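Local coordinates for CELL WALL surface anchor family protein (Streptococcus pneumoniae, PDB 2WW8) that forms the adhesin of the pneumococcal pilus, a cell-wall-anchored surface protein that probably attaches the bacterium to host tissue, at residues A[272-286]-A[311-323]. Residues are numbered along the deposited sequence; the frame is centred on the assembly and turned at random.
Sequences LVTYASTIFDGTEFT and SFTTNTKDYSYLK
Strands 284-286 and 311-315 run antiparallel, their axes 164° apart, with Phe285 and Thr314 as a hydrogen-bonded pair; farther along, Leu272 and Tyr321 form a second antiparallel pair, and loops join the two ends. Between them Ser320 does the work of a missing backbone rung. Its short side chain lets OG accept from Thr274 N at 3.0 Å and donate to Phe280 O. That carbonyl oxygen is gripped twice, since Tyr319 N reaches it from the opposite face of its plane. Thr274 suits its place by using both branches: OG1 donates to Tyr319 O (2.9 Å), while CG2 lies against Tyr319 CB. The Phe280 and Tyr319 side chains run side by side, pointing the same way, and Phe280 CD2 meets the edge of the tyrosine ring 4.1 Å from Tyr319 CD2.

Thr316 is also two-sided. With OG1 between its backbone N and carbonyl carbon (chi1 57°), the hydroxyl accepts from Gly282 N (3.1 Å) and, less directly, Asp281 N, leaving CG2 to meet Thr278 CG2 at 3.7 Å. Gly282 suits its place because at phi 93° the preceding carbonyl oxygen crowds the CB position, and Asp318 CB closes in from the other segment. The amide of Asn315 points ND2 at Gly282 O, 2.9 Å away and in the carbonyl plane, while its OD1 shares a water with Glu284 OE1. Beyond, Thr286 OG1 and Thr313 OG1 hydrogen-bond at 2.7 Å.

Strand 269-275 edges the parallel sheet beside 225-232, so the contact ties an antiparallel insertion to a Rossmann-like core consistent with an integrin-type von Willebrand factor A domain, the Phe280 side chain lying about 10 Å from the bound magnesium.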
loop_
_atom_site.group_PDB
_atom_site.type_symbol
_atom_site.label_atom_id
_atom_site.label_comp_id
_atom_site.label_asym_id
_atom_site.label_seq_id
_atom_site.Cartn_x
_atom_site.Cartn_y
_atom_site.Cartn_z
ATOM N N LEU A 272 -0.043 31.401 14.278
ATOM C CA LEU A 272 -0.983 30.936 15.297
ATOM C C LEU A 272 -0.700 31.760 16.545
ATOM O O LEU A 272 0.455 31.870 17.016
ATOM C CB LEU A 272 -0.771 29.430 15.574
ATOM C CG LEU A 272 -1.455 28.917 16.873
ATOM C CD1 LEU A 272 -2.999 28.964 16.711
ATOM C CD2 LEU A 272 -0.899 27.489 17.178
ATOM N N VAL A 273 -1.755 32.397 17.043
ATOM C CA VAL A 273 -1.657 33.149 18.282
ATOM C C VAL A 273 -2.703 32.557 19.230
ATOM O O VAL A 273 -3.915 32.695 18.986
ATOM C CB VAL A 273 -1.920 34.652 18.092
ATOM C CG1 VAL A 273 -1.902 35.440 19.454
ATOM C CG2 VAL A 273 -0.887 35.300 17.075
ATOM N N THR A 274 -2.230 31.977 20.329
ATOM C CA THR A 274 -3.115 31.531 21.390
ATOM C C THR A 274 -3.093 32.536 22.543
ATOM O O THR A 274 -2.008 33.024 22.931
ATOM C CB THR A 274 -2.711 30.140 21.845
ATOM O OG1 THR A 274 -2.997 29.228 20.757
ATOM C CG2 THR A 274 -3.540 29.676 23.093
ATOM N N TYR A 275 -4.271 32.855 23.077
ATOM C CA TYR A 275 -4.356 33.927 24.094
ATOM C C TYR A 275 -5.339 33.618 25.229
ATOM O O TYR A 275 -6.317 32.900 25.026
ATOM C CB TYR A 275 -4.724 35.299 23.538
ATOM C CG TYR A 275 -6.173 35.466 23.090
ATOM C CD1 TYR A 275 -6.604 34.941 21.861
ATOM C CD2 TYR A 275 -7.094 36.133 23.889
ATOM C CE1 TYR A 275 -7.921 35.123 21.426
ATOM C CE2 TYR A 275 -8.427 36.350 23.439
ATOM C CZ TYR A 275 -8.811 35.851 22.219
ATOM O OH TYR A 275 -10.131 36.005 21.860
ATOM N N ALA A 276 -5.106 34.267 26.360
ATOM C CA ALA A 276 -6.113 34.314 27.424
ATOM C C ALA A 276 -5.818 35.634 28.129
ATOM O O ALA A 276 -6.146 36.688 27.506
ATOM C CB ALA A 276 -6.138 33.036 28.317
ATOM N N SER A 277 -5.290 35.654 29.365
ATOM C CA SER A 277 -4.950 36.955 29.969
ATOM C C SER A 277 -3.739 37.589 29.287
ATOM O O SER A 277 -3.416 38.754 29.544
ATOM C CB SER A 277 -4.558 36.784 31.476
ATOM O OG SER A 277 -5.666 36.257 32.208
ATOM N N THR A 278 -2.997 36.783 28.517
ATOM C CA THR A 278 -1.862 37.275 27.729
ATOM C C THR A 278 -1.726 36.312 26.552
ATOM O O THR A 278 -2.511 35.358 26.417
ATOM C CB THR A 278 -0.504 37.445 28.541
ATOM O OG1 THR A 278 0.550 38.037 27.736
ATOM C CG2 THR A 278 -0.026 36.042 28.977
ATOM N N ILE A 279 -0.756 36.618 25.687
ATOM C CA ILE A 279 -0.439 35.731 24.587
ATOM C C ILE A 279 0.300 34.506 25.150
ATOM O O ILE A 279 1.298 34.648 25.844
ATOM C CB ILE A 279 0.471 36.405 23.511
ATOM C CG1 ILE A 279 -0.130 37.729 23.019
ATOM C CG2 ILE A 279 0.840 35.343 22.446
ATOM C CD1 ILE A 279 -1.538 37.528 22.564
ATOM N N PHE A 280 -0.187 33.301 24.858
ATOM C CA PHE A 280 0.411 32.110 25.411
ATOM C C PHE A 280 1.616 31.672 24.552
ATOM O O PHE A 280 1.477 30.925 23.601
ATOM C CB PHE A 280 -0.658 30.980 25.531
ATOM C CG PHE A 280 -1.546 31.122 26.716
ATOM C CD1 PHE A 280 -1.383 32.205 27.612
ATOM C CD2 PHE A 280 -2.553 30.185 26.969
ATOM C CE1 PHE A 280 -2.171 32.280 28.738
ATOM C CE2 PHE A 280 -3.368 30.274 28.111
ATOM C CZ PHE A 280 -3.140 31.330 29.009
ATOM N N ASP A 281 2.796 32.192 24.861
ATOM C CA ASP A 281 3.971 32.077 24.010
ATOM C C ASP A 281 5.193 31.556 24.756
ATOM O O ASP A 281 6.317 31.558 24.227
ATOM C CB ASP A 281 4.307 33.420 23.331
ATOM C CG ASP A 281 4.748 34.473 24.365
ATOM O OD1 ASP A 281 4.811 34.181 25.596
ATOM O OD2 ASP A 281 5.039 35.606 23.941
ATOM N N GLY A 282 5.002 31.099 25.994
ATOM C CA GLY A 282 6.126 30.496 26.708
ATOM C C GLY A 282 6.935 31.428 27.584
ATOM O O GLY A 282 7.764 30.981 28.393
ATOM N N THR A 283 6.707 32.728 27.427
ATOM C CA THR A 283 7.489 33.727 28.161
ATOM C C THR A 283 6.962 33.913 29.567
ATOM O O THR A 283 5.817 33.592 29.904
ATOM C CB THR A 283 7.522 35.120 27.473
ATOM O OG1 THR A 283 6.173 35.631 27.307
ATOM C CG2 THR A 283 8.202 35.013 26.066
ATOM N N GLU A 284 7.823 34.476 30.407
ATOM C CA GLU A 284 7.418 34.797 31.772
ATOM C C GLU A 284 6.446 35.957 31.793
ATOM O O GLU A 284 6.660 36.909 31.065
ATOM C CB GLU A 284 8.638 35.140 32.632
ATOM C CG GLU A 284 8.317 35.058 34.106
ATOM C CD GLU A 284 9.579 35.168 34.945
ATOM O OE1 GLU A 284 10.188 34.150 35.303
ATOM O OE2 GLU A 284 10.003 36.298 35.219
ATOM N N PHE A 285 5.366 35.855 32.569
ATOM C CA PHE A 285 4.356 36.899 32.656
ATOM C C PHE A 285 3.840 37.005 34.081
ATOM O O PHE A 285 3.907 36.019 34.811
ATOM C CB PHE A 285 3.206 36.587 31.687
ATOM C CG PHE A 285 2.365 37.804 31.401
ATOM C CD1 PHE A 285 2.939 38.885 30.729
ATOM C CD2 PHE A 285 1.058 37.897 31.839
ATOM C CE1 PHE A 285 2.215 40.034 30.492
ATOM C CE2 PHE A 285 0.314 39.056 31.632
ATOM C CZ PHE A 285 0.904 40.129 30.925
ATOM N N THR A 286 3.303 38.170 34.461
ATOM C CA THR A 286 2.732 38.488 35.764
ATOM C C THR A 286 1.306 38.995 35.538
ATOM O O THR A 286 1.051 39.870 34.668
ATOM C CB THR A 286 3.580 39.519 36.499
ATOM O OG1 THR A 286 4.887 38.972 36.781
ATOM C CG2 THR A 286 2.946 39.880 37.892
ATOM N N SER A 311 -0.342 39.005 43.338
ATOM C CA SER A 311 0.119 38.820 41.964
ATOM C C SER A 311 0.643 37.424 41.750
ATOM O O SER A 311 0.983 36.723 42.707
ATOM C CB SER A 311 1.170 39.885 41.605
ATOM O OG SER A 311 2.378 39.585 42.225
ATOM N N PHE A 312 0.724 37.004 40.489
ATOM C CA PHE A 312 1.148 35.654 40.173
ATOM C C PHE A 312 2.075 35.786 38.967
ATOM O O PHE A 312 1.756 36.539 38.029
ATOM C CB PHE A 312 -0.070 34.786 39.750
ATOM C CG PHE A 312 -1.088 34.551 40.863
ATOM C CD1 PHE A 312 -0.899 33.518 41.797
ATOM C CD2 PHE A 312 -2.167 35.404 41.031
ATOM C CE1 PHE A 312 -1.820 33.274 42.841
ATOM C CE2 PHE A 312 -3.083 35.210 42.080
ATOM C CZ PHE A 312 -2.911 34.141 42.971
ATOM N N THR A 313 3.171 35.031 39.014
ATOM C CA THR A 313 4.179 35.098 37.954
ATOM C C THR A 313 4.562 33.692 37.521
ATOM O O THR A 313 4.816 32.806 38.360
ATOM C CB THR A 313 5.449 35.808 38.427
ATOM O OG1 THR A 313 5.066 37.131 38.807
ATOM C CG2 THR A 313 6.474 35.851 37.258
ATOM N N THR A 314 4.582 33.476 36.221
ATOM C CA THR A 314 5.044 32.159 35.730
ATOM C C THR A 314 5.326 32.230 34.233
ATOM O O THR A 314 4.971 33.236 33.641
ATOM C CB THR A 314 3.971 31.023 35.970
ATOM O OG1 THR A 314 4.554 29.753 35.584
ATOM C CG2 THR A 314 2.695 31.191 35.162
ATOM N N ASN A 315 5.902 31.197 33.614
ATOM C CA ASN A 315 5.927 31.091 32.145
ATOM C C ASN A 315 4.576 30.552 31.664
ATOM O O ASN A 315 4.055 29.556 32.179
ATOM C CB ASN A 315 7.058 30.155 31.663
ATOM C CG ASN A 315 8.449 30.731 31.940
ATOM O OD1 ASN A 315 8.820 30.827 33.100
ATOM N ND2 ASN A 315 9.205 31.127 30.907
ATOM N N THR A 316 4.035 31.133 30.603
ATOM C CA THR A 316 2.788 30.607 30.058
ATOM C C THR A 316 3.150 29.370 29.264
ATOM O O THR A 316 4.335 29.045 28.986
ATOM C CB THR A 316 2.073 31.674 29.157
ATOM O OG1 THR A 316 3.007 32.047 28.126
ATOM C CG2 THR A 316 1.748 32.934 29.966
ATOM N N LYS A 317 2.129 28.622 28.894
ATOM C CA LYS A 317 2.385 27.534 27.980
ATOM C C LYS A 317 2.695 28.152 26.613
ATOM O O LYS A 317 2.146 29.220 26.280
ATOM C CB LYS A 317 1.094 26.700 27.818
ATOM C CG LYS A 317 0.704 25.769 28.978
ATOM C CD LYS A 317 1.779 24.724 29.369
ATOM C CE LYS A 317 1.712 23.351 28.784
ATOM N NZ LYS A 317 2.503 22.213 29.493
ATOM N N ASP A 318 3.522 27.465 25.833
ATOM C CA ASP A 318 3.823 27.951 24.518
ATOM C C ASP A 318 2.867 27.316 23.511
ATOM O O ASP A 318 3.162 26.254 22.964
ATOM C CB ASP A 318 5.288 27.718 24.165
ATOM C CG ASP A 318 5.644 28.373 22.822
ATOM O OD1 ASP A 318 4.772 29.054 22.191
ATOM O OD2 ASP A 318 6.812 28.159 22.417
ATOM N N TYR A 319 1.718 27.967 23.307
ATOM C CA TYR A 319 0.767 27.465 22.316
ATOM C C TYR A 319 0.762 28.382 21.103
ATOM O O TYR A 319 -0.235 28.414 20.395
ATOM C CB TYR A 319 -0.618 27.476 22.987
ATOM C CG TYR A 319 -0.802 26.392 24.073
ATOM C CD1 TYR A 319 -0.219 25.112 23.937
ATOM C CD2 TYR A 319 -1.574 26.642 25.212
ATOM C CE1 TYR A 319 -0.418 24.092 24.937
ATOM C CE2 TYR A 319 -1.802 25.635 26.207
ATOM C CZ TYR A 319 -1.223 24.376 26.035
ATOM O OH TYR A 319 -1.420 23.425 27.015
ATOM N N SER A 320 1.812 29.183 20.894
ATOM C CA SER A 320 1.752 30.106 19.753
ATOM C C SER A 320 2.805 29.745 18.701
ATOM O O SER A 320 3.757 29.002 18.973
ATOM C CB SER A 320 1.844 31.561 20.205
ATOM O OG SER A 320 0.686 31.832 20.964
ATOM N N TYR A 321 2.575 30.188 17.457
ATOM C CA TYR A 321 3.603 30.083 16.456
ATOM C C TYR A 321 3.640 31.401 15.718
ATOM O O TYR A 321 2.898 31.628 14.739
ATOM C CB TYR A 321 3.349 28.860 15.568
ATOM C CG TYR A 321 4.596 28.546 14.786
ATOM C CD1 TYR A 321 4.902 29.257 13.609
ATOM C CD2 TYR A 321 5.475 27.552 15.212
ATOM C CE1 TYR A 321 6.034 28.979 12.864
ATOM C CE2 TYR A 321 6.639 27.258 14.482
ATOM C CZ TYR A 321 6.884 27.988 13.335
ATOM O OH TYR A 321 8.028 27.722 12.651
ATOM N N LEU A 322 4.490 32.292 16.217
ATOM C CA LEU A 322 4.310 33.720 15.939
ATOM C C LEU A 322 5.032 34.144 14.647
ATOM O O LEU A 322 5.431 35.304 14.537
ATOM C CB LEU A 322 4.871 34.573 17.077
ATOM C CG LEU A 322 4.075 34.381 18.360
ATOM C CD1 LEU A 322 4.702 35.043 19.613
ATOM C CD2 LEU A 322 2.584 34.651 18.208
ATOM N N LYS A 323 5.211 33.212 13.712
ATOM C CA LYS A 323 5.864 33.450 12.432
ATOM C C LYS A 323 5.012 32.863 11.283
ATOM O O LYS A 323 4.602 31.660 11.319
ATOM C CB LYS A 323 7.233 32.798 12.505
ATOM C CG LYS A 323 8.214 33.225 11.423
ATOM C CD LYS A 323 9.466 32.334 11.387
ATOM C CE LYS A 323 9.360 31.255 10.320
ATOM N NZ LYS A 323 10.302 30.143 10.620
HETATM O O HOH W 1 8.845 31.705 35.622
#